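PDB 6O59: germination protein from Bacillus megaterium, which forms the A subunit of a spore germinant receptor, here its N-terminal domain, and probably takes part in sensing the compounds that trigger germination. Local coordinates for residues S24-I29 with L169-M174; R30-G35 with D58-S63; L40-V45 with L112-I117; V92-N97 with R119-S124. One frame throughout, in Å; residues are numbered along the deposited sequence.

In the fold
Contacts 2, 3 and 4 all lie on one five-stranded antiparallel sheet, in the order 27-34, 40-47, 110-114, 120-124 and 91-95, whereas contact 1 joins the start of its first edge strand to edge strand 169-176 of a second sheet. The two sheets have the same strand order, consistent with two similar halves, and contact 1 bridges them. Contacts 2 and 3 have centres about 10 Å apart and meet through strands 27-34 and 40-47. Contacts 3 and 4, centres about 12 Å apart, are joined where strands 110-114 and 120-124 lie side by side, Leu112 N probably bonding Leu121 O at 2.8 Å. Contact 1 lies over 20 Å, centre to centre, from each of the others.

Contact 1. Residues S24-I29 with L169-M174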
loop_
_atom_site.group_PDB
_atom_site.type_symbol
_atom_site.label_atom_id
_atom_site.label_comp_id
_atom_site.label_asym_id
_atom_site.label_seq_id
_atom_site.Cartn_x
_atom_site.Cartn_y
_atom_site.Cartn_z
ATOM N N SER A 24 5.697 -1.666 -2.612
ATOM C CA SER A 24 4.318 -2.151 -2.510
ATOM C C SER A 24 3.479 -1.552 -3.617
ATOM O O SER A 24 3.609 -0.362 -3.916
ATOM C CB SER A 24 3.729 -1.847 -1.137
ATOM O OG SER A 24 4.108 -2.839 -0.199
ATOM N N SER A 25 2.654 -2.396 -4.251
ATOM C CA SER A 25 1.863 -2.042 -5.427
ATOM C C SER A 25 0.788 -0.978 -5.187
ATOM O O SER A 25 0.384 -0.348 -6.164
ATOM C CB SER A 25 1.236 -3.283 -6.047
ATOM O OG SER A 25 0.468 -4.045 -5.129
ATOM N N ASP A 26 0.356 -0.734 -3.927
ATOM C CA ASP A 26 -0.707 0.233 -3.647
ATOM C C ASP A 26 -0.187 1.588 -3.193
ATOM O O ASP A 26 -0.980 2.485 -2.907
ATOM C CB ASP A 26 -1.691 -0.330 -2.613
ATOM C CG ASP A 26 -1.142 -0.649 -1.234
ATOM O OD1 ASP A 26 0.091 -0.767 -1.094
ATOM O OD2 ASP A 26 -1.955 -0.804 -0.301
ATOM N N ILE A 27 1.133 1.753 -3.146
ATOM C CA ILE A 27 1.706 3.035 -2.773
ATOM C C ILE A 27 1.895 3.856 -4.054
ATOM O O ILE A 27 2.659 3.474 -4.945
ATOM C CB ILE A 27 2.977 2.844 -1.934
ATOM C CG1 ILE A 27 2.568 2.317 -0.538
ATOM C CG2 ILE A 27 3.761 4.171 -1.818
ATOM C CD1 ILE A 27 3.513 1.580 0.115
ATOM N N VAL A 28 1.131 4.959 -4.158
ATOM C CA VAL A 28 1.102 5.853 -5.326
ATOM C C VAL A 28 2.018 7.069 -5.129
ATOM O O VAL A 28 1.953 7.745 -4.099
ATOM C CB VAL A 28 -0.344 6.312 -5.665
ATOM C CG1 VAL A 28 -0.376 7.155 -6.924
ATOM C CG2 VAL A 28 -1.276 5.130 -5.808
ATOM N N ILE A 29 2.845 7.339 -6.158
ATOM C CA ILE A 29 3.744 8.480 -6.272
ATOM C C ILE A 29 3.295 9.293 -7.492
ATOM O O ILE A 29 3.380 8.809 -8.624
ATOM C CB ILE A 29 5.245 8.071 -6.349
ATOM C CG1 ILE A 29 5.682 7.356 -5.052
ATOM C CG2 ILE A 29 6.133 9.305 -6.647
ATOM C CD1 ILE A 29 7.039 6.667 -5.050
ATOM N N LEU A 169 4.383 -4.278 5.903
ATOM C CA LEU A 169 3.401 -5.046 5.143
ATOM C C LEU A 169 3.692 -4.807 3.665
ATOM O O LEU A 169 3.501 -3.698 3.148
ATOM C CB LEU A 169 1.949 -4.702 5.511
ATOM C CG LEU A 169 0.847 -5.437 4.722
ATOM C CD1 LEU A 169 1.027 -6.952 4.761
ATOM C CD2 LEU A 169 -0.517 -5.067 5.254
ATOM N N TRP A 170 4.270 -5.829 3.029
ATOM C CA TRP A 170 4.684 -5.743 1.641
ATOM C C TRP A 170 3.700 -6.492 0.727
ATOM O O TRP A 170 3.300 -7.619 1.026
ATOM C CB TRP A 170 6.119 -6.254 1.494
ATOM C CG TRP A 170 7.154 -5.354 2.112
ATOM C CD1 TRP A 170 6.936 -4.208 2.822
ATOM C CD2 TRP A 170 8.574 -5.544 2.090
ATOM N NE1 TRP A 170 8.130 -3.677 3.246
ATOM C CE2 TRP A 170 9.154 -4.477 2.812
ATOM C CE3 TRP A 170 9.423 -6.508 1.513
ATOM C CZ2 TRP A 170 10.540 -4.331 2.953
ATOM C CZ3 TRP A 170 10.798 -6.373 1.671
ATOM C CH2 TRP A 170 11.342 -5.299 2.388
ATOM N N LEU A 171 3.223 -5.787 -0.343
ATOM C CA LEU A 171 2.246 -6.235 -1.356
ATOM C C LEU A 171 2.928 -6.422 -2.717
ATOM O O LEU A 171 3.581 -5.499 -3.192
ATOM C CB LEU A 171 1.090 -5.221 -1.482
ATOM C CG LEU A 171 -0.070 -5.260 -0.456
ATOM C CD1 LEU A 171 0.377 -4.953 0.961
ATOM C CD2 LEU A 171 -1.108 -4.234 -0.809
ATOM N N GLU A 172 2.792 -7.620 -3.327
ATOM C CA GLU A 172 3.425 -8.070 -4.562
ATOM C C GLU A 172 2.334 -8.481 -5.532
ATOM O O GLU A 172 1.593 -9.432 -5.264
ATOM C CB GLU A 172 4.377 -9.244 -4.246
ATOM C CG GLU A 172 5.413 -9.514 -5.309
ATOM C CD GLU A 172 6.196 -10.798 -5.110
ATOM O OE1 GLU A 172 6.570 -11.105 -3.952
ATOM O OE2 GLU A 172 6.440 -11.499 -6.119
ATOM N N SER A 173 2.191 -7.723 -6.617
ATOM C CA SER A 173 1.213 -7.993 -7.664
ATOM C C SER A 173 1.809 -8.892 -8.727
ATOM O O SER A 173 2.981 -8.749 -9.075
ATOM C CB SER A 173 0.709 -6.698 -8.279
ATOM O OG SER A 173 -0.121 -6.053 -7.325
ATOM N N MET A 174 1.027 -9.857 -9.208
ATOM C CA MET A 174 1.487 -10.792 -10.239
ATOM C C MET A 174 0.300 -11.302 -11.071
ATOM O O MET A 174 -0.860 -11.058 -10.729
ATOM C CB MET A 174 2.342 -11.954 -9.654
ATOM C CG MET A 174 1.627 -12.839 -8.658
ATOM S SD MET A 174 2.762 -13.659 -7.510
ATOM C CE MET A 174 3.549 -14.922 -8.619
#
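Ser24 OG is gripped from two directions. The backbone N-H of Leu171 donates to it, with N to OG at 3.1 Å and a nearly straight angle of 165° at the hydrogen, while the same hydroxyl is bonded to the carbonyl O of Thr21. Since a carbonyl can only accept, the two bonds use the serine oxygen once as acceptor and once as donor. Its torsion explains the reach: OG lies opposite the carbonyl carbon and close to the backbone N (chi1 -83°). A second, weak bond runs from Ser25 N to Leu171 O at 3.4 Å, and Ser24 CA also directs its hydrogen at that oxygen.

Residues 24 to 27 form a type I beta turn leading into strand 27-34, an outermost strand of one antiparallel sheet. Leu171 and Ser173 belong to strand 169-176, an outermost strand of the other five-stranded sheet, so the turn docks one half of the domain on the edge of the second.

Beyond the backbone, the hydroxyls of Ser25 and Ser173 lie 3.0 Å apart, OG to OG, in a hydrogen bond whose donor may be either; Ser173 OG is also bonded to Thr185 OG1. Leu171 extends its CD2 branch across the carboxylate of Asp26 at about a right angle, 3.6 Å from OD2. That carboxylate makes a salt bridge through OD1 to Arg161, whose other terminal nitrogen bonds Leu169 O, tying both segments to helix 153-163.

Contact 2. Residues R30-G35 with D58-S63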
loop_
_atom_site.group_PDB
_atom_site.type_symbol
_atom_site.label_atom_id
_atom_site.label_comp_id
_atom_site.label_asym_id
_atom_site.label_seq_id
_atom_site.Cartn_x
_atom_site.Cartn_y
_atom_site.Cartn_z
ATOM N N ARG A 30 2.796 10.510 -7.256
ATOM C CA ARG A 30 2.386 11.412 -8.327
ATOM C C ARG A 30 3.415 12.523 -8.449
ATOM O O ARG A 30 3.542 13.354 -7.550
ATOM C CB ARG A 30 0.977 11.991 -8.091
ATOM C CG ARG A 30 -0.134 10.964 -8.026
ATOM C CD ARG A 30 -0.819 10.808 -9.348
ATOM N NE ARG A 30 -2.201 10.376 -9.174
ATOM C CZ ARG A 30 -2.637 9.147 -9.409
ATOM N NH1 ARG A 30 -1.801 8.210 -9.845
ATOM N NH2 ARG A 30 -3.915 8.845 -9.230
ATOM N N HIS A 31 4.197 12.507 -9.521
ATOM C CA HIS A 31 5.173 13.568 -9.742
ATOM C C HIS A 31 4.493 14.778 -10.332
ATOM O O HIS A 31 3.604 14.642 -11.181
ATOM C CB HIS A 31 6.292 13.121 -10.678
ATOM C CG HIS A 31 7.189 12.092 -10.093
ATOM N ND1 HIS A 31 6.994 10.745 -10.340
ATOM C CD2 HIS A 31 8.263 12.243 -9.288
ATOM C CE1 HIS A 31 7.953 10.119 -9.682
ATOM N NE2 HIS A 31 8.740 10.980 -9.032
ATOM N N PHE A 32 4.910 15.959 -9.890
ATOM C CA PHE A 32 4.439 17.223 -10.427
ATOM C C PHE A 32 5.528 18.301 -10.243
ATOM O O PHE A 32 6.592 18.039 -9.659
ATOM C CB PHE A 32 3.081 17.640 -9.844
ATOM C CG PHE A 32 3.060 18.121 -8.417
ATOM C CD1 PHE A 32 3.032 17.218 -7.362
ATOM C CD2 PHE A 32 3.018 19.481 -8.127
ATOM C CE1 PHE A 32 2.996 17.669 -6.045
ATOM C CE2 PHE A 32 2.972 19.927 -6.808
ATOM C CZ PHE A 32 2.950 19.020 -5.778
ATOM N N LYS A 33 5.284 19.480 -10.817
ATOM C CA LYS A 33 6.218 20.586 -10.775
ATOM C C LYS A 33 5.527 21.825 -10.268
ATOM O O LYS A 33 4.334 22.028 -10.512
ATOM C CB LYS A 33 6.849 20.819 -12.148
ATOM C CG LYS A 33 8.308 20.415 -12.169
ATOM C CD LYS A 33 8.641 19.419 -13.254
ATOM C CE LYS A 33 10.097 19.036 -13.159
ATOM N NZ LYS A 33 10.411 17.836 -13.976
ATOM N N ILE A 34 6.281 22.631 -9.526
ATOM C CA ILE A 34 5.819 23.872 -8.937
ATOM C C ILE A 34 6.872 24.980 -9.214
ATOM O O ILE A 34 7.977 24.706 -9.701
ATOM C CB ILE A 34 5.487 23.629 -7.432
ATOM C CG1 ILE A 34 4.217 24.407 -7.008
ATOM C CG2 ILE A 34 6.659 23.853 -6.475
ATOM C CD1 ILE A 34 2.810 23.568 -7.190
ATOM N N GLY A 35 6.484 26.217 -8.960
ATOM C CA GLY A 35 7.346 27.364 -9.195
ATOM C C GLY A 35 6.965 28.123 -10.446
ATOM O O GLY A 35 6.039 27.721 -11.166
ATOM N N ASP A 58 -6.147 17.533 -7.067
ATOM C CA ASP A 58 -6.669 18.536 -7.991
ATOM C C ASP A 58 -5.919 19.841 -7.822
ATOM O O ASP A 58 -5.436 20.398 -8.809
ATOM C CB ASP A 58 -8.175 18.768 -7.746
ATOM C CG ASP A 58 -9.110 17.686 -8.253
ATOM O OD1 ASP A 58 -8.611 16.649 -8.742
ATOM O OD2 ASP A 58 -10.345 17.878 -8.159
ATOM N N TYR A 59 -5.799 20.310 -6.559
ATOM C CA TYR A 59 -5.123 21.559 -6.225
ATOM C C TYR A 59 -3.665 21.509 -6.696
ATOM O O TYR A 59 -3.237 22.370 -7.465
ATOM C CB TYR A 59 -5.213 21.838 -4.707
ATOM C CG TYR A 59 -4.256 22.914 -4.227
ATOM C CD1 TYR A 59 -2.992 22.587 -3.736
ATOM C CD2 TYR A 59 -4.611 24.261 -4.270
ATOM C CE1 TYR A 59 -2.089 23.573 -3.348
ATOM C CE2 TYR A 59 -3.726 25.256 -3.853
ATOM C CZ TYR A 59 -2.466 24.908 -3.390
ATOM O OH TYR A 59 -1.588 25.881 -2.968
ATOM N N LEU A 60 -2.932 20.469 -6.256
ATOM C CA LEU A 60 -1.520 20.276 -6.526
ATOM C C LEU A 60 -1.208 20.016 -7.986
ATOM O O LEU A 60 -0.407 20.755 -8.564
ATOM C CB LEU A 60 -0.987 19.124 -5.667
ATOM C CG LEU A 60 -0.883 19.412 -4.160
ATOM C CD1 LEU A 60 -0.544 18.149 -3.387
ATOM C CD2 LEU A 60 0.126 20.548 -3.857
ATOM N N LEU A 61 -1.840 18.992 -8.587
ATOM C CA LEU A 61 -1.577 18.554 -9.953
ATOM C C LEU A 61 -2.189 19.455 -11.030
ATOM O O LEU A 61 -1.785 19.345 -12.188
ATOM C CB LEU A 61 -2.012 17.099 -10.154
ATOM C CG LEU A 61 -1.427 16.076 -9.176
ATOM C CD1 LEU A 61 -2.006 14.709 -9.411
ATOM C CD2 LEU A 61 0.072 16.021 -9.247
ATOM N N GLN A 62 -3.119 20.351 -10.680
ATOM C CA GLN A 62 -3.650 21.289 -11.681
ATOM C C GLN A 62 -3.107 22.681 -11.403
ATOM O O GLN A 62 -3.380 23.593 -12.179
ATOM C CB GLN A 62 -5.187 21.319 -11.724
ATOM C CG GLN A 62 -5.854 20.037 -12.189
ATOM C CD GLN A 62 -7.312 19.947 -11.800
ATOM O OE1 GLN A 62 -7.812 18.862 -11.492
ATOM N NE2 GLN A 62 -8.038 21.069 -11.816
ATOM N N SER A 63 -2.314 22.831 -10.299
ATOM C CA SER A 63 -1.699 24.064 -9.768
ATOM C C SER A 63 -2.789 25.136 -9.605
ATOM O O SER A 63 -2.867 26.087 -10.390
ATOM C CB SER A 63 -0.537 24.533 -10.641
ATOM O OG SER A 63 0.268 25.466 -9.941
#
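Leu60 CB lies over one face of the Phe32 ring in a CH-pi contact, 4.3 Å from the ring centroid and 23° off the normal. The phenyl group reaches the helix because CG sits between the backbone N and the carbonyl carbon (chi1 73°). From the same leucine, CD2 comes to 3.7 Å from Phe32 CZ, so one of its methyls also touches the rim of the ring. Leu61 meets the aromatic side chain nearer its root: its CD2 is 3.5 Å from Phe32 CB, and the two side chains are roughly perpendicular. The other methyl, CD1, touches Arg30 CD at 4.1 Å. The Arg30 chain is bent at chi2, and its NE is hydrogen-bonded to Gln57 OE1. At the far end Ile34 CD1 lies in the plane of the Phe32 ring, at its edge, and approaches Ser63 OG, which bonds Gln69. Ser63, with positive phi, belongs to a Schellman motif that follows the helix.

Over the short segments 30-34 and 58-62 the strand and helix axes make 64° and approach to 8.5 Å. Phe32 and Leu60 also touch Ile44 of strand 40-47 and Leu112 of strand 110-114, while Ile82 of helix 78-86 packs on Leu60 and Ile34.

Contact 3. Residues L40-V45 with L112-I117; sequences LAAAIV and LIVDGI
Ala43 and Ile113 exchange two backbone hydrogen bonds: Ala43 N to Ile113 O at 2.8 Å, and Ile113 N to Ala43 O at 2.9 Å. This is the hydrogen-bonded pair of an antiparallel ladder, flanked by the non-hydrogen-bonded pairs Ala42 with Val114 and Ile44 with Leu112. A third bond, Asp115 N to Ala41 O at 2.8 Å, closes the ladder where the second strand gives way to a turn, in which Ile117 N returns to Val114 O.

Side chains meet around this backbone core. Leu40 places CG opposite its backbone N (chi1 -156°), which brings CD2 to 3.6 Å from Val114 CG1; the two side chains meet at about a right angle. Its other methyl, CD1, lies 3.7 Å from Asp115 CB. At the opposite end Val45 CG2 touches Ile113 CD1 at 4.1 Å.

The next shell differs on the two faces. Ala43 and Ile113 are covered by helix 10-20, through Leu10 in both cases. Ile44 and Leu112 face Leu60 of helix 54-62, and Leu112 and Val114 also reach Leu79 of helix 78-86. Strands 40-47 and 110-114 are thus inner strands of a sheet with helices on both faces.

Chemically, the polar bonds between the two segments are all made by the backbone; the side-chain contacts are mostly between hydrocarbon groups, with Asp115 at the less buried end. This is consistent with a largely buried strand pair whose peptide groups are satisfied by the ladder.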
loop_
_atom_site.group_PDB
_atom_site.type_symbol
_atom_site.label_atom_id
_atom_site.label_comp_id
_atom_site.label_asym_id
_atom_site.label_seq_id
_atom_site.Cartn_x
_atom_site.Cartn_y
_atom_site.Cartn_z
ATOM N N LEU A 40 10.807 23.657 -9.785
ATOM C CA LEU A 40 10.828 22.891 -8.559
ATOM C C LEU A 40 9.981 21.628 -8.654
ATOM O O LEU A 40 8.761 21.701 -8.777
ATOM C CB LEU A 40 10.368 23.780 -7.403
ATOM C CG LEU A 40 10.824 23.398 -6.008
ATOM C CD1 LEU A 40 12.330 23.428 -5.879
ATOM C CD2 LEU A 40 10.230 24.338 -5.006
ATOM N N ALA A 41 10.642 20.465 -8.585
ATOM C CA ALA A 41 9.979 19.169 -8.612
ATOM C C ALA A 41 9.375 18.871 -7.254
ATOM O O ALA A 41 9.985 19.171 -6.230
ATOM C CB ALA A 41 10.964 18.081 -8.993
ATOM N N ALA A 42 8.165 18.300 -7.247
ATOM C CA ALA A 42 7.444 17.895 -6.044
ATOM C C ALA A 42 6.728 16.573 -6.294
ATOM O O ALA A 42 6.605 16.151 -7.445
ATOM C CB ALA A 42 6.457 18.977 -5.628
ATOM N N ALA A 43 6.295 15.897 -5.225
ATOM C CA ALA A 43 5.575 14.625 -5.340
ATOM C C ALA A 43 4.507 14.460 -4.269
ATOM O O ALA A 43 4.695 14.920 -3.132
ATOM C CB ALA A 43 6.545 13.447 -5.274
ATOM N N ILE A 44 3.384 13.792 -4.648
ATOM C CA ILE A 44 2.311 13.362 -3.743
ATOM C C ILE A 44 2.496 11.866 -3.533
ATOM O O ILE A 44 2.564 11.108 -4.513
ATOM C CB ILE A 44 0.853 13.679 -4.176
ATOM C CG1 ILE A 44 0.758 14.953 -5.041
ATOM C CG2 ILE A 44 -0.069 13.734 -2.938
ATOM C CD1 ILE A 44 -0.629 15.230 -5.662
ATOM N N VAL A 45 2.616 11.443 -2.272
ATOM C CA VAL A 45 2.774 10.029 -1.936
ATOM C C VAL A 45 1.614 9.636 -1.036
ATOM O O VAL A 45 1.434 10.242 0.025
ATOM C CB VAL A 45 4.155 9.669 -1.296
ATOM C CG1 VAL A 45 4.283 8.160 -1.089
ATOM C CG2 VAL A 45 5.321 10.181 -2.134
ATOM N N LEU A 112 3.369 15.294 1.017
ATOM C CA LEU A 112 3.803 16.242 0.007
ATOM C C LEU A 112 5.314 16.449 0.203
ATOM O O LEU A 112 5.756 16.921 1.251
ATOM C CB LEU A 112 3.008 17.561 0.037
ATOM C CG LEU A 112 3.570 18.677 -0.856
ATOM C CD1 LEU A 112 3.416 18.356 -2.321
ATOM C CD2 LEU A 112 2.949 19.999 -0.532
ATOM N N ILE A 113 6.098 16.008 -0.787
ATOM C CA ILE A 113 7.556 16.081 -0.755
ATOM C C ILE A 113 8.030 17.052 -1.853
ATOM O O ILE A 113 7.589 16.947 -2.996
ATOM C CB ILE A 113 8.172 14.656 -0.884
ATOM C CG1 ILE A 113 7.425 13.638 0.041
ATOM C CG2 ILE A 113 9.702 14.681 -0.627
ATOM C CD1 ILE A 113 8.007 12.242 0.166
ATOM N N VAL A 114 8.903 18.014 -1.487
ATOM C CA VAL A 114 9.426 19.034 -2.397
ATOM C C VAL A 114 10.968 18.862 -2.543
ATOM O O VAL A 114 11.667 18.582 -1.564
ATOM C CB VAL A 114 8.996 20.462 -1.946
ATOM C CG1 VAL A 114 9.496 21.535 -2.916
ATOM C CG2 VAL A 114 7.470 20.561 -1.792
ATOM N N ASP A 115 11.456 19.035 -3.800
ATOM C CA ASP A 115 12.801 18.852 -4.361
ATOM C C ASP A 115 13.954 18.944 -3.390
ATOM O O ASP A 115 14.846 18.098 -3.488
ATOM C CB ASP A 115 13.087 19.817 -5.517
ATOM C CG ASP A 115 14.097 19.317 -6.559
ATOM O OD1 ASP A 115 14.764 18.269 -6.303
ATOM O OD2 ASP A 115 14.216 19.967 -7.637
ATOM N N GLY A 116 13.985 19.960 -2.530
ATOM C CA GLY A 116 15.094 20.103 -1.593
ATOM C C GLY A 116 14.736 20.626 -0.223
ATOM O O GLY A 116 15.553 21.334 0.376
ATOM N N ILE A 117 13.531 20.328 0.247
ATOM C CA ILE A 117 13.109 20.942 1.532
ATOM C C ILE A 117 13.528 20.095 2.729
ATOM O O ILE A 117 13.909 20.708 3.730
ATOM C CB ILE A 117 11.620 21.295 1.521
ATOM C CG1 ILE A 117 11.422 22.768 1.173
ATOM C CG2 ILE A 117 11.013 20.972 2.859
ATOM C CD1 ILE A 117 10.779 22.995 -0.157
#

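Contact 4. Residues V92-N97 with R119-S124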
loop_
_atom_site.group_PDB
_atom_site.type_symbol
_atom_site.label_atom_id
_atom_site.label_comp_id
_atom_site.label_asym_id
_atom_site.label_seq_id
_atom_site.Cartn_x
_atom_site.Cartn_y
_atom_site.Cartn_z
ATOM N N VAL A 92 -3.324 19.436 8.538
ATOM C CA VAL A 92 -1.929 19.436 8.140
ATOM C C VAL A 92 -0.985 19.270 9.319
ATOM O O VAL A 92 -1.128 19.913 10.359
ATOM C CB VAL A 92 -1.608 20.695 7.311
ATOM C CG1 VAL A 92 -0.102 20.997 7.250
ATOM C CG2 VAL A 92 -2.191 20.572 5.914
ATOM N N SER A 93 -0.006 18.403 9.130
ATOM C CA SER A 93 1.055 18.159 10.089
ATOM C C SER A 93 2.383 18.120 9.297
ATOM O O SER A 93 2.356 18.166 8.063
ATOM C CB SER A 93 0.780 16.881 10.884
ATOM O OG SER A 93 1.613 15.819 10.456
ATOM N N PHE A 94 3.527 18.091 9.986
ATOM C CA PHE A 94 4.816 18.031 9.297
ATOM C C PHE A 94 5.688 16.934 9.890
ATOM O O PHE A 94 5.703 16.763 11.109
ATOM C CB PHE A 94 5.531 19.383 9.360
ATOM C CG PHE A 94 4.924 20.452 8.487
ATOM C CD1 PHE A 94 5.278 20.565 7.149
ATOM C CD2 PHE A 94 4.019 21.369 9.008
ATOM C CE1 PHE A 94 4.729 21.573 6.345
ATOM C CE2 PHE A 94 3.464 22.373 8.198
ATOM C CZ PHE A 94 3.828 22.471 6.874
ATOM N N ALA A 95 6.382 16.169 9.029
ATOM C CA ALA A 95 7.287 15.084 9.437
ATOM C C ALA A 95 8.735 15.433 9.037
ATOM O O ALA A 95 8.938 15.912 7.920
ATOM C CB ALA A 95 6.853 13.769 8.798
ATOM N N ASP A 96 9.726 15.209 9.939
ATOM C CA ASP A 96 11.149 15.525 9.687
ATOM C C ASP A 96 12.099 14.332 10.020
ATOM O O ASP A 96 13.317 14.510 10.142
ATOM C CB ASP A 96 11.575 16.796 10.459
ATOM C CG ASP A 96 11.644 16.654 11.968
ATOM O OD1 ASP A 96 10.858 15.851 12.532
ATOM O OD2 ASP A 96 12.474 17.351 12.589
ATOM N N ASN A 97 11.516 13.121 10.135
ATOM C CA ASN A 97 12.185 11.845 10.390
ATOM C C ASN A 97 11.340 10.727 9.771
ATOM O O ASN A 97 10.140 10.937 9.519
ATOM C CB ASN A 97 12.454 11.624 11.880
ATOM C CG ASN A 97 11.263 11.209 12.693
ATOM O OD1 ASN A 97 10.407 12.022 13.048
ATOM N ND2 ASN A 97 11.202 9.932 13.017
ATOM N N ARG A 119 11.677 18.464 4.808
ATOM C CA ARG A 119 10.551 18.381 5.773
ATOM C C ARG A 119 9.376 17.905 4.923
ATOM O O ARG A 119 9.246 18.390 3.786
ATOM C CB ARG A 119 10.304 19.681 6.551
ATOM C CG ARG A 119 11.381 20.125 7.538
ATOM C CD ARG A 119 11.260 21.369 8.414
ATOM N NE ARG A 119 12.438 21.649 9.239
ATOM C CZ ARG A 119 12.615 22.733 9.996
ATOM N NH1 ARG A 119 11.685 23.668 10.042
ATOM N NH2 ARG A 119 13.723 22.881 10.701
ATOM N N VAL A 120 8.597 16.949 5.413
ATOM C CA VAL A 120 7.482 16.428 4.576
ATOM C C VAL A 120 6.168 16.899 5.180
ATOM O O VAL A 120 6.051 16.883 6.400
ATOM C CB VAL A 120 7.563 14.900 4.458
ATOM C CG1 VAL A 120 6.275 14.290 3.955
ATOM C CG2 VAL A 120 8.718 14.494 3.569
ATOM N N LEU A 121 5.243 17.336 4.334
ATOM C CA LEU A 121 3.917 17.778 4.814
ATOM C C LEU A 121 2.928 16.618 4.729
ATOM O O LEU A 121 2.873 15.975 3.692
ATOM C CB LEU A 121 3.453 18.944 3.942
ATOM C CG LEU A 121 2.046 19.449 4.230
ATOM C CD1 LEU A 121 1.838 20.809 3.607
ATOM C CD2 LEU A 121 1.014 18.475 3.706
ATOM N N SER A 122 2.230 16.360 5.830
ATOM C CA SER A 122 1.160 15.355 5.919
ATOM C C SER A 122 -0.227 15.997 5.998
ATOM O O SER A 122 -0.440 16.916 6.794
ATOM C CB SER A 122 1.359 14.458 7.144
ATOM O OG SER A 122 2.519 13.644 7.071
ATOM N N VAL A 123 -1.179 15.480 5.230
ATOM C CA VAL A 123 -2.543 16.001 5.289
ATOM C C VAL A 123 -3.519 14.826 5.486
ATOM O O VAL A 123 -3.372 13.786 4.842
ATOM C CB VAL A 123 -2.911 16.920 4.084
ATOM C CG1 VAL A 123 -2.606 16.282 2.729
ATOM C CG2 VAL A 123 -4.346 17.417 4.164
ATOM N N SER A 124 -4.478 14.994 6.413
ATOM C CA SER A 124 -5.499 14.010 6.734
ATOM C C SER A 124 -6.894 14.470 6.278
ATOM O O SER A 124 -7.265 15.613 6.524
ATOM C CB SER A 124 -5.504 13.745 8.233
ATOM O OG SER A 124 -6.439 12.725 8.553
#
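Leu121 fills the hollow between Val92 and Phe94, with its CG 4.0 Å from Val92 CG1 and its CB 3.8 Å from Phe94 CE1. With CG opposite the backbone N (chi1 175°), the leucine carries CG to Val92, while its CB already lies beside the phenyl ring. Val92 forks in turn: CG1 turns to Leu121, and CG2 meets Val123 CB at 4.1 Å, so the valine rests in the gap between the two.

These four residues share one face of an antiparallel ladder between strand 120-124 and strand 91-95, an outermost strand of the sheet. The chain runs from 91-95 through helix 98-106 into 110-114 and then 120-124, so the last of these is inserted between the two strands joined by the helix. On this face Ile86 of helix 78-86 lies against Val92 and Val123.

The other face has smaller bumps. Ser93 OG rests on Ser122 CB at 3.6 Å, while Ser122 OG is bonded to Ser104 of helix 98-106. Ala95 lies opposite the bulkier Val120, whose flank is met by Leu101 of that helix.

Two hydrogen-bonded pairs hold the strands in register. Ala95 and Val120 exchange bonds of 2.7 Å each, N to O, both nearly straight. Ser93 and Ser122 exchange the second pair of bonds, at 2.8 Å from Ser93 N to Ser122 O and 2.9 Å from Ser122 N to Ser93 O. Asp96 and Arg119 touch at the end only through carbons, CB to CG.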